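Local coordinates for protein sesquisabinene B synthase 2 (PDB 6A2C) that probably cyclises farnesyl diphosphate to the sesquiterpene sesquisabinene B with the aid of magnesium ions, as a plant terpene synthase, at residues A204-H209 with I228-E233; T219-A224 with Y288-L293; I454-I459 with N527-S532. All coordinates share one frame; numbering follows the deposited sequence.

In the fold
Interaction 1 is a surface contact held by charge and a hydroxyl, whereas interactions 2 and 3 are buried. Interactions 1 and 2 share helix 220-232: its first turn packs inward on helix 281-292, its last on helix 201-212, and His209 of interaction 1 probably hydrogen-bonds Glu223 of interaction 2. Interactions 2 and 3 meet through Tyr288, whose hydroxyl probably bonds the Val528 carbonyl oxygen and the Ser532 hydroxyl, and both touch farnesyl diphosphate, at the hydrocarbon tail and the diphosphate respectively. Chemistry follows position: a lysine reaching across at the surface, a capped helix start with bridging waters in the middle, and close aliphatic packing between parallel helices in interaction 3.

Interaction 1. Residues A204-H209 with I228-E233; sequences AKKVSH and IDTYEE
Lys205 stretches across to Thr230 and Glu233 and carries most of this contact. Its side chain and that of Thr230 slide past each other in opposite directions, so the threonine hydroxyl lies beside the end of the lysine: NZ donates a hydrogen bond to Thr230 OG1 at 3.1 Å, and the preceding carbon CE is 3.5 Å from the same OG1. A bend at chi3 (100°) breaks the otherwise extended lysine chain on its way to the ammonium. Glu233 crosses Lys205 at about a right angle and brings one carboxylate oxygen to it, giving a long salt bridge of 3.5 Å between Lys205 NZ and Glu233 OE1. The ammonium thus has one hydrogen bond and a looser charge contact. Asp229 probably adds only a background negative field, its OD2 being 5.6 Å from Lys205 NZ, and its carboxylate is paired with Arg225.

Thr230 has its two branches at different work. With OG1 anti to the carbonyl carbon (chi1 -65°), the methyl CG2 is turned toward Lys206, where it meets the aliphatic CG at 3.8 Å; the ammonium of Lys206 continues to a salt bridge with Glu234.

The helices themselves stay well apart, their segment axes 11.2 Å from each other and running roughly antiparallel at 148°, so the long lysine chains, with Glu233, do most of the bridging. Helices 201-212 and 220-232 follow one another in the chain as a helical hairpin at the protein surface, with helix 160-170 behind Lys206 and Val207, and helix 239-270 packing on Ile228 and Tyr231.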
loop_
_atom_site.group_PDB
_atom_site.type_symbol
_atom_site.label_atom_id
_atom_site.label_comp_id
_atom_site.label_asym_id
_atom_site.label_seq_id
_atom_site.Cartn_x
_atom_site.Cartn_y
_atom_site.Cartn_z
ATOM N N ALA A 204 38.298 -6.134 -25.728
ATOM C CA ALA A 204 37.685 -5.051 -26.517
ATOM C C ALA A 204 36.431 -4.542 -25.807
ATOM O O ALA A 204 36.306 -3.340 -25.636
ATOM C CB ALA A 204 37.366 -5.553 -27.895
ATOM N N LYS A 205 35.556 -5.451 -25.407
ATOM C CA LYS A 205 34.305 -5.074 -24.719
ATOM C C LYS A 205 34.649 -4.327 -23.433
ATOM O O LYS A 205 34.080 -3.269 -23.212
ATOM C CB LYS A 205 33.544 -6.340 -24.334
ATOM C CG LYS A 205 32.338 -6.700 -25.183
ATOM C CD LYS A 205 31.539 -7.838 -24.584
ATOM C CE LYS A 205 30.312 -7.365 -23.835
ATOM N NZ LYS A 205 29.549 -8.493 -23.252
ATOM N N LYS A 206 35.546 -4.887 -22.634
ATOM C CA LYS A 206 35.883 -4.293 -21.320
ATOM C C LYS A 206 36.493 -2.893 -21.478
ATOM O O LYS A 206 36.134 -2.033 -20.698
ATOM C CB LYS A 206 36.724 -5.283 -20.515
ATOM C CG LYS A 206 35.960 -6.481 -19.980
ATOM C CD LYS A 206 36.588 -7.075 -18.751
ATOM C CE LYS A 206 38.063 -7.345 -18.931
ATOM N NZ LYS A 206 38.591 -8.209 -17.849
ATOM N N VAL A 207 37.363 -2.692 -22.461
ATOM C CA VAL A 207 38.026 -1.374 -22.658
ATOM C C VAL A 207 36.967 -0.347 -23.067
ATOM O O VAL A 207 36.947 0.736 -22.502
ATOM C CB VAL A 207 39.195 -1.464 -23.656
ATOM C CG1 VAL A 207 39.633 -0.108 -24.186
ATOM C CG2 VAL A 207 40.375 -2.215 -23.067
ATOM N N SER A 208 36.104 -0.724 -23.999
ATOM C CA SER A 208 35.064 0.182 -24.502
ATOM C C SER A 208 34.125 0.574 -23.349
ATOM O O SER A 208 33.814 1.770 -23.191
ATOM C CB SER A 208 34.348 -0.519 -25.638
ATOM O OG SER A 208 33.360 0.319 -26.116
ATOM N N HIS A 209 33.708 -0.420 -22.572
ATOM C CA HIS A 209 32.875 -0.271 -21.363
ATOM C C HIS A 209 33.581 0.672 -20.380
ATOM O O HIS A 209 32.912 1.608 -19.867
ATOM C CB HIS A 209 32.597 -1.642 -20.783
ATOM C CG HIS A 209 31.527 -1.711 -19.749
ATOM N ND1 HIS A 209 30.195 -1.650 -20.066
ATOM C CD2 HIS A 209 31.584 -2.011 -18.435
ATOM C CE1 HIS A 209 29.471 -1.877 -18.975
ATOM N NE2 HIS A 209 30.297 -2.096 -17.965
ATOM N N ILE A 228 28.086 -10.542 -16.031
ATOM C CA ILE A 228 27.683 -11.976 -16.146
ATOM C C ILE A 228 27.849 -12.425 -17.612
ATOM O O ILE A 228 28.589 -13.409 -17.860
ATOM C CB ILE A 228 26.270 -12.215 -15.599
ATOM C CG1 ILE A 228 26.278 -12.217 -14.070
ATOM C CG2 ILE A 228 25.701 -13.516 -16.157
ATOM C CD1 ILE A 228 24.914 -12.080 -13.459
ATOM N N ASP A 229 27.336 -11.654 -18.571
ATOM C CA ASP A 229 27.556 -11.935 -20.017
ATOM C C ASP A 229 29.051 -11.927 -20.344
ATOM O O ASP A 229 29.509 -12.860 -21.031
ATOM C CB ASP A 229 26.803 -10.950 -20.908
ATOM C CG ASP A 229 25.311 -11.123 -20.790
ATOM O OD1 ASP A 229 24.908 -12.073 -20.139
ATOM O OD2 ASP A 229 24.585 -10.251 -21.260
ATOM N N THR A 230 29.783 -10.881 -19.954
ATOM C CA THR A 230 31.195 -10.668 -20.365
ATOM C C THR A 230 32.059 -11.792 -19.788
ATOM O O THR A 230 32.892 -12.387 -20.525
ATOM C CB THR A 230 31.685 -9.301 -19.882
ATOM O OG1 THR A 230 30.936 -8.276 -20.540
ATOM C CG2 THR A 230 33.168 -9.104 -20.127
ATOM N N TYR A 231 31.858 -12.088 -18.506
ATOM C CA TYR A 231 32.618 -13.132 -17.782
ATOM C C TYR A 231 32.449 -14.515 -18.449
ATOM O O TYR A 231 33.428 -15.285 -18.488
ATOM C CB TYR A 231 32.118 -13.233 -16.351
ATOM C CG TYR A 231 32.925 -14.173 -15.507
ATOM C CD1 TYR A 231 34.306 -14.084 -15.457
ATOM C CD2 TYR A 231 32.305 -15.144 -14.765
ATOM C CE1 TYR A 231 35.049 -14.911 -14.635
ATOM C CE2 TYR A 231 33.036 -15.996 -13.953
ATOM C CZ TYR A 231 34.412 -15.907 -13.919
ATOM O OH TYR A 231 35.099 -16.747 -13.099
ATOM N N GLU A 232 31.225 -14.860 -18.850
ATOM C CA GLU A 232 30.912 -16.162 -19.494
ATOM C C GLU A 232 31.822 -16.322 -20.718
ATOM O O GLU A 232 32.241 -17.455 -20.961
ATOM C CB GLU A 232 29.426 -16.304 -19.839
ATOM C CG GLU A 232 29.104 -17.644 -20.489
ATOM C CD GLU A 232 27.643 -18.081 -20.547
ATOM O OE1 GLU A 232 26.803 -17.514 -19.836
ATOM O OE2 GLU A 232 27.343 -19.016 -21.310
ATOM N N GLU A 233 32.212 -15.218 -21.364
ATOM C CA GLU A 233 32.939 -15.193 -22.667
ATOM C C GLU A 233 34.458 -15.136 -22.438
ATOM O O GLU A 233 35.193 -15.205 -23.426
ATOM C CB GLU A 233 32.497 -13.986 -23.516
ATOM C CG GLU A 233 31.042 -14.031 -23.973
ATOM C CD GLU A 233 30.275 -12.704 -24.051
ATOM O OE1 GLU A 233 30.919 -11.623 -24.118
ATOM O OE2 GLU A 233 29.009 -12.749 -24.036
#

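Interaction 2. Residues T219-A224 with Y288-L293; sequences TIRYEA and YAIGML. With FPP (farnesyl diphosphate), chain C.
Thr219, the N-cap of helix 220-232, packs against Gly291 near the end of helix 281-292, a helix whose other side lines the farnesyl pocket. The CA atoms of Thr219 and Gly291 are only 5.2 Å apart, an approach that the missing side chain of the glycine permits. Thr219 holds OG1 between its backbone N and carbonyl carbon (chi1 75°), which turns the hydroxyl back to accept from Tyr222 N at 3.2 Å and sends the methyl CG2 across to Gly291 CA at 3.8 Å.

Ile290 fills the rest of the interface. Its CG2 touches Arg221 CG at 3.6 Å, and it also lies 3.8 Å from Tyr222 CE2, approaching that ring obliquely, while Gly291 N sits at the ring edge. Beyond these carbons, Arg221 turns away to Phe249, and the Tyr222 hydroxyl bonds Met287 O.

In this alpha-helical terpene synthase fold the two helices cross almost perpendicularly, at 101°, and bridging waters serve the first turn of the capped helix. One water joins Ile220 N to Gly291 O, the latter 2.8 Å from it; a second accepts from Arg221 N and lies within bonding distance of Ile290 O and, more distantly, Gly291 O.

On the pocket side, the ring of Tyr288 lies obliquely against the tail, CD1 being 3.3 Å from C14 of the ligand, with Met292 SD and Ala289 CB nearby. An alanine at Tyr288 is likely to open a gap beside C12 and C14 and leave Val528 O and Ser532 OG without the hydroxyl that probably bonds both.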
loop_
_atom_site.group_PDB
_atom_site.type_symbol
_atom_site.label_atom_id
_atom_site.label_comp_id
_atom_site.label_asym_id
_atom_site.label_seq_id
_atom_site.Cartn_x
_atom_site.Cartn_y
_atom_site.Cartn_z
ATOM N N THR A 219 27.270 1.473 -11.236
ATOM C CA THR A 219 26.416 0.839 -10.203
ATOM C C THR A 219 26.824 -0.620 -10.056
ATOM O O THR A 219 27.358 -1.224 -11.021
ATOM C CB THR A 219 24.918 0.907 -10.501
ATOM O OG1 THR A 219 24.582 -0.039 -11.532
ATOM C CG2 THR A 219 24.447 2.315 -10.826
ATOM N N ILE A 220 26.628 -1.158 -8.879
ATOM C CA ILE A 220 26.865 -2.601 -8.650
ATOM C C ILE A 220 25.860 -3.422 -9.463
ATOM O O ILE A 220 26.293 -4.304 -10.197
ATOM C CB ILE A 220 26.815 -2.934 -7.171
ATOM C CG1 ILE A 220 27.867 -2.135 -6.398
ATOM C CG2 ILE A 220 27.001 -4.423 -6.984
ATOM C CD1 ILE A 220 27.507 -2.041 -4.940
ATOM N N ARG A 221 24.576 -3.117 -9.395
ATOM C CA ARG A 221 23.561 -4.058 -9.876
ATOM C C ARG A 221 23.546 -4.135 -11.402
ATOM O O ARG A 221 23.410 -5.280 -11.935
ATOM C CB ARG A 221 22.190 -3.693 -9.330
ATOM C CG ARG A 221 21.141 -4.746 -9.648
ATOM C CD ARG A 221 21.476 -6.133 -9.085
ATOM N NE ARG A 221 20.390 -7.069 -9.327
ATOM C CZ ARG A 221 20.421 -8.372 -9.033
ATOM N NH1 ARG A 221 21.495 -8.909 -8.478
ATOM N NH2 ARG A 221 19.392 -9.131 -9.365
ATOM N N TYR A 222 23.571 -2.991 -12.086
ATOM C CA TYR A 222 23.588 -2.928 -13.569
ATOM C C TYR A 222 24.917 -3.448 -14.104
ATOM O O TYR A 222 24.896 -4.161 -15.130
ATOM C CB TYR A 222 23.243 -1.528 -14.075
ATOM C CG TYR A 222 21.833 -1.116 -13.754
ATOM C CD1 TYR A 222 20.779 -1.409 -14.608
ATOM C CD2 TYR A 222 21.549 -0.420 -12.588
ATOM C CE1 TYR A 222 19.479 -1.089 -14.274
ATOM C CE2 TYR A 222 20.253 -0.078 -12.254
ATOM C CZ TYR A 222 19.217 -0.412 -13.092
ATOM O OH TYR A 222 17.956 -0.039 -12.725
ATOM N N GLU A 223 26.030 -3.203 -13.401
ATOM C CA GLU A 223 27.331 -3.792 -13.793
ATOM C C GLU A 223 27.267 -5.328 -13.679
ATOM O O GLU A 223 27.846 -6.008 -14.551
ATOM C CB GLU A 223 28.486 -3.221 -12.960
ATOM C CG GLU A 223 29.845 -3.746 -13.370
ATOM C CD GLU A 223 30.280 -3.398 -14.778
ATOM O OE1 GLU A 223 29.592 -2.579 -15.481
ATOM O OE2 GLU A 223 31.289 -3.997 -15.217
ATOM N N ALA A 224 26.643 -5.859 -12.634
ATOM C CA ALA A 224 26.522 -7.319 -12.437
ATOM C C ALA A 224 25.872 -7.942 -13.675
ATOM O O ALA A 224 26.359 -9.006 -14.141
ATOM C CB ALA A 224 25.759 -7.634 -11.177
ATOM N N TYR A 288 16.589 3.801 -10.689
ATOM C CA TYR A 288 17.665 4.568 -10.039
ATOM C C TYR A 288 17.879 4.029 -8.619
ATOM O O TYR A 288 19.045 3.853 -8.224
ATOM C CB TYR A 288 17.321 6.055 -10.020
ATOM C CG TYR A 288 18.517 6.912 -9.714
ATOM C CD1 TYR A 288 19.086 6.911 -8.450
ATOM C CD2 TYR A 288 19.071 7.734 -10.670
ATOM C CE1 TYR A 288 20.196 7.682 -8.150
ATOM C CE2 TYR A 288 20.156 8.542 -10.375
ATOM C CZ TYR A 288 20.755 8.473 -9.130
ATOM O OH TYR A 288 21.825 9.275 -8.828
ATOM N N ALA A 289 16.805 3.760 -7.875
ATOM C CA ALA A 289 16.895 3.226 -6.494
ATOM C C ALA A 289 17.728 1.933 -6.523
ATOM O O ALA A 289 18.591 1.760 -5.667
ATOM C CB ALA A 289 15.517 3.001 -5.919
ATOM N N ILE A 290 17.527 1.067 -7.518
ATOM C CA ILE A 290 18.293 -0.209 -7.634
ATOM C C ILE A 290 19.801 0.095 -7.732
ATOM O O ILE A 290 20.601 -0.687 -7.224
ATOM C CB ILE A 290 17.756 -1.032 -8.815
ATOM C CG1 ILE A 290 16.424 -1.681 -8.431
ATOM C CG2 ILE A 290 18.804 -2.035 -9.288
ATOM C CD1 ILE A 290 15.694 -2.335 -9.614
ATOM N N GLY A 291 20.198 1.189 -8.373
ATOM C CA GLY A 291 21.606 1.640 -8.357
ATOM C C GLY A 291 22.068 2.115 -6.980
ATOM O O GLY A 291 23.259 1.909 -6.619
ATOM N N MET A 292 21.216 2.829 -6.247
ATOM C CA MET A 292 21.536 3.330 -4.880
ATOM C C MET A 292 21.652 2.134 -3.920
ATOM O O MET A 292 22.584 2.112 -3.140
ATOM C CB MET A 292 20.450 4.296 -4.391
ATOM C CG MET A 292 20.651 4.780 -2.996
ATOM S SD MET A 292 19.250 5.791 -2.501
ATOM C CE MET A 292 19.848 6.366 -0.926
ATOM N N LEU A 293 20.732 1.174 -3.974
ATOM C CA LEU A 293 20.765 -0.022 -3.105
ATOM C C LEU A 293 19.944 -1.135 -3.766
ATOM O O LEU A 293 18.747 -0.911 -4.041
ATOM C CB LEU A 293 20.292 0.350 -1.686
ATOM C CG LEU A 293 18.802 0.574 -1.468
ATOM C CD1 LEU A 293 18.482 0.910 -0.020
ATOM C CD2 LEU A 293 18.260 1.645 -2.366
HETATM C C1 FPP C . 14.883 14.676 -12.936
HETATM O O1 FPP C . 15.312 15.429 -14.079
HETATM C C2 FPP C . 15.969 14.262 -11.986
HETATM C C3 FPP C . 15.935 14.577 -10.694
HETATM C C4 FPP C . 14.812 15.374 -10.091
HETATM C C5 FPP C . 17.060 14.232 -9.757
HETATM C C6 FPP C . 16.677 13.389 -8.561
HETATM C C7 FPP C . 16.625 11.925 -8.869
HETATM C C8 FPP C . 15.557 11.207 -9.183
HETATM C C10 FPP C . 14.195 11.778 -9.358
HETATM C C9 FPP C . 15.638 9.725 -9.339
HETATM C C11 FPP C . 15.281 9.052 -8.054
HETATM C C12 FPP C . 16.465 8.615 -7.251
HETATM C C13 FPP C . 16.506 7.723 -6.266
HETATM C C14 FPP C . 17.744 7.446 -5.464
HETATM C C15 FPP C . 15.321 6.897 -5.861
HETATM P PA FPP C . 15.662 17.025 -14.105
HETATM O O1A FPP C . 16.993 16.898 -14.804
HETATM O O2A FPP C . 14.611 18.101 -14.539
HETATM O O3A FPP C . 16.078 17.581 -12.623
HETATM P PB FPP C . 16.412 19.245 -12.484
HETATM O O1B FPP C . 15.200 20.045 -12.986
HETATM O O2B FPP C . 16.676 19.501 -11.012
HETATM O O3B FPP C . 17.640 19.493 -13.310
HETATM O O HOH W 1 25.823 1.028 -7.157
HETATM O O HOH W 2 23.379 -1.187 -7.651
#

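Interaction 3. Residues I454-I459 with N527-S532. With FPP (farnesyl diphosphate), chain C.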
loop_
_atom_site.group_PDB
_atom_site.type_symbol
_atom_site.label_atom_id
_atom_site.label_comp_id
_atom_site.label_asym_id
_atom_site.label_seq_id
_atom_site.Cartn_x
_atom_site.Cartn_y
_atom_site.Cartn_z
ATOM N N ILE A 454 26.677 17.458 -4.672
ATOM C CA ILE A 454 27.246 18.297 -5.739
ATOM C C ILE A 454 27.505 17.376 -6.937
ATOM O O ILE A 454 27.223 17.778 -8.044
ATOM C CB ILE A 454 28.531 19.043 -5.312
ATOM C CG1 ILE A 454 28.203 20.212 -4.392
ATOM C CG2 ILE A 454 29.291 19.523 -6.543
ATOM C CD1 ILE A 454 29.407 20.875 -3.798
ATOM N N LEU A 455 28.065 16.208 -6.711
ATOM C CA LEU A 455 28.391 15.282 -7.837
ATOM C C LEU A 455 27.102 14.944 -8.595
ATOM O O LEU A 455 27.067 15.090 -9.851
ATOM C CB LEU A 455 29.062 14.038 -7.267
ATOM C CG LEU A 455 30.573 14.143 -7.119
ATOM C CD1 LEU A 455 31.107 13.071 -6.204
ATOM C CD2 LEU A 455 31.242 14.076 -8.473
ATOM N N CYS A 456 26.037 14.568 -7.877
ATOM C CA CYS A 456 24.769 14.181 -8.535
ATOM C C CYS A 456 24.244 15.328 -9.419
ATOM O O CYS A 456 23.767 15.072 -10.561
ATOM C CB CYS A 456 23.744 13.751 -7.493
ATOM S SG CYS A 456 24.171 12.179 -6.708
ATOM N N ARG A 457 24.318 16.577 -8.915
ATOM C CA ARG A 457 23.859 17.774 -9.653
ATOM C C ARG A 457 24.739 17.968 -10.880
ATOM O O ARG A 457 24.184 18.139 -11.972
ATOM C CB ARG A 457 23.865 19.012 -8.746
ATOM C CG ARG A 457 23.808 20.342 -9.477
ATOM C CD ARG A 457 22.681 20.431 -10.452
ATOM N NE ARG A 457 21.369 20.388 -9.837
ATOM C CZ ARG A 457 20.221 20.217 -10.480
ATOM N NH1 ARG A 457 20.204 20.013 -11.783
ATOM N NH2 ARG A 457 19.078 20.251 -9.805
ATOM N N ILE A 458 26.051 17.967 -10.724
ATOM C CA ILE A 458 26.942 18.319 -11.859
ATOM C C ILE A 458 26.824 17.218 -12.921
ATOM O O ILE A 458 26.834 17.524 -14.142
ATOM C CB ILE A 458 28.371 18.477 -11.365
ATOM C CG1 ILE A 458 28.570 19.854 -10.721
ATOM C CG2 ILE A 458 29.331 18.223 -12.496
ATOM C CD1 ILE A 458 29.977 20.000 -10.173
ATOM N N ILE A 459 26.705 15.978 -12.474
ATOM C CA ILE A 459 26.586 14.834 -13.422
ATOM C C ILE A 459 25.280 14.980 -14.200
ATOM O O ILE A 459 25.329 14.806 -15.436
ATOM C CB ILE A 459 26.712 13.488 -12.691
ATOM C CG1 ILE A 459 28.118 13.258 -12.139
ATOM C CG2 ILE A 459 26.302 12.355 -13.620
ATOM C CD1 ILE A 459 28.189 12.214 -11.028
ATOM N N ASN A 527 26.817 5.368 -3.858
ATOM C CA ASN A 527 26.040 4.661 -4.899
ATOM C C ASN A 527 25.058 5.628 -5.579
ATOM O O ASN A 527 24.803 5.404 -6.769
ATOM C CB ASN A 527 25.420 3.387 -4.349
ATOM C CG ASN A 527 26.438 2.283 -4.202
ATOM O OD1 ASN A 527 27.392 2.210 -4.973
ATOM N ND2 ASN A 527 26.314 1.511 -3.145
ATOM N N VAL A 528 24.612 6.724 -4.932
ATOM C CA VAL A 528 23.738 7.704 -5.652
ATOM C C VAL A 528 24.561 8.378 -6.737
ATOM O O VAL A 528 24.041 8.682 -7.792
ATOM C CB VAL A 528 23.030 8.741 -4.752
ATOM C CG1 VAL A 528 22.009 8.085 -3.839
ATOM C CG2 VAL A 528 23.993 9.581 -3.957
ATOM N N VAL A 529 25.847 8.536 -6.525
ATOM C CA VAL A 529 26.711 9.162 -7.540
ATOM C C VAL A 529 26.843 8.221 -8.745
ATOM O O VAL A 529 26.730 8.694 -9.898
ATOM C CB VAL A 529 28.075 9.550 -6.971
ATOM C CG1 VAL A 529 28.897 10.191 -8.076
ATOM C CG2 VAL A 529 27.938 10.457 -5.745
ATOM N N ARG A 530 27.111 6.961 -8.478
ATOM C CA ARG A 530 27.205 5.895 -9.524
ATOM C C ARG A 530 25.896 5.808 -10.317
ATOM O O ARG A 530 25.976 5.789 -11.556
ATOM C CB ARG A 530 27.563 4.583 -8.852
ATOM C CG ARG A 530 28.963 4.590 -8.263
ATOM C CD ARG A 530 29.202 3.448 -7.311
ATOM N NE ARG A 530 30.617 3.327 -7.026
ATOM C CZ ARG A 530 31.116 2.578 -6.048
ATOM N NH1 ARG A 530 30.284 1.900 -5.279
ATOM N NH2 ARG A 530 32.433 2.451 -5.886
ATOM N N GLY A 531 24.744 5.829 -9.636
ATOM C CA GLY A 531 23.422 5.931 -10.292
ATOM C C GLY A 531 23.361 7.100 -11.259
ATOM O O GLY A 531 22.884 6.923 -12.389
ATOM N N SER A 532 23.814 8.272 -10.835
ATOM C CA SER A 532 23.794 9.489 -11.679
ATOM C C SER A 532 24.676 9.271 -12.915
ATOM O O SER A 532 24.216 9.646 -14.013
ATOM C CB SER A 532 24.188 10.723 -10.918
ATOM O OG SER A 532 23.260 10.939 -9.856
HETATM C C1 FPP C . 14.883 14.676 -12.936
HETATM O O1 FPP C . 15.312 15.429 -14.079
HETATM C C2 FPP C . 15.969 14.262 -11.986
HETATM C C3 FPP C . 15.935 14.577 -10.694
HETATM C C4 FPP C . 14.812 15.374 -10.091
HETATM C C5 FPP C . 17.060 14.232 -9.757
HETATM C C6 FPP C . 16.677 13.389 -8.561
HETATM C C7 FPP C . 16.625 11.925 -8.869
HETATM C C8 FPP C . 15.557 11.207 -9.183
HETATM C C10 FPP C . 14.195 11.778 -9.358
HETATM C C9 FPP C . 15.638 9.725 -9.339
HETATM C C11 FPP C . 15.281 9.052 -8.054
HETATM C C12 FPP C . 16.465 8.615 -7.251
HETATM C C13 FPP C . 16.506 7.723 -6.266
HETATM C C14 FPP C . 17.744 7.446 -5.464
HETATM C C15 FPP C . 15.321 6.897 -5.861
HETATM P PA FPP C . 15.662 17.025 -14.105
HETATM O O1A FPP C . 16.993 16.898 -14.804
HETATM O O2A FPP C . 14.611 18.101 -14.539
HETATM O O3A FPP C . 16.078 17.581 -12.623
HETATM P PB FPP C . 16.412 19.245 -12.484
HETATM O O1B FPP C . 15.200 20.045 -12.986
HETATM O O2B FPP C . 16.676 19.501 -11.012
HETATM O O3B FPP C . 17.640 19.493 -13.310
HETATM O O HOH W 3 21.704 13.232 -10.600
#
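Val529 sets CG1 between Ile459 and Leu455, while CG2 leans on Leu455, and here the contact is tight. With CG1 anti to the backbone N (chi1 -180°), that methyl meets Ile459 CD1 at 3.6 Å, the two side chains crossing at about a right angle, and also lies 3.9 Å from Leu455 CB. One turn on, Ile459 CG2 presses on the backbone of Ser532, 3.4 Å from its O, and on Ser532 CB as well. Segment axes nearly parallel, at 3°, and 8.9 Å apart let such small aliphatic groups close the interface, the backbones coming nearest at Cys456 and Val529.

Toward the farnesyl pocket the packing is looser and more polar. Cys456 SG rests on Val528 CG2 at 3.8 Å and approaches Ser532 OG to 3.5 Å; beside this direct approach a water bridges Cys456 O and Ser532 OG. Tyr288 is a probable further partner of the serine hydroxyl.

Arg457 points away from the other helix to the ligand. Bends at chi2 and chi3 bring its guanidinium edge-on to the terminal phosphate, PB lying in the guanidinium plane, and it grips two oxygens: NH1 to O3B, nearly straight at 175°, and NH2 to O2B at 2.8 Å. Asp461 and Ala413 O hold its other N-H groups and so fix its rotation.

The next residue of helix 447-462 after this segment is the magnesium ligand Asn460, where the NSE/DTE-type motif of class I terpene synthases begins. Helix 489-510 packs on Ile454, Leu455 and Ile458, and helix 406-416 on Ile454, Arg457 and Ile458, while Phe419 of helix 419-430 touches Cys456 and Val528.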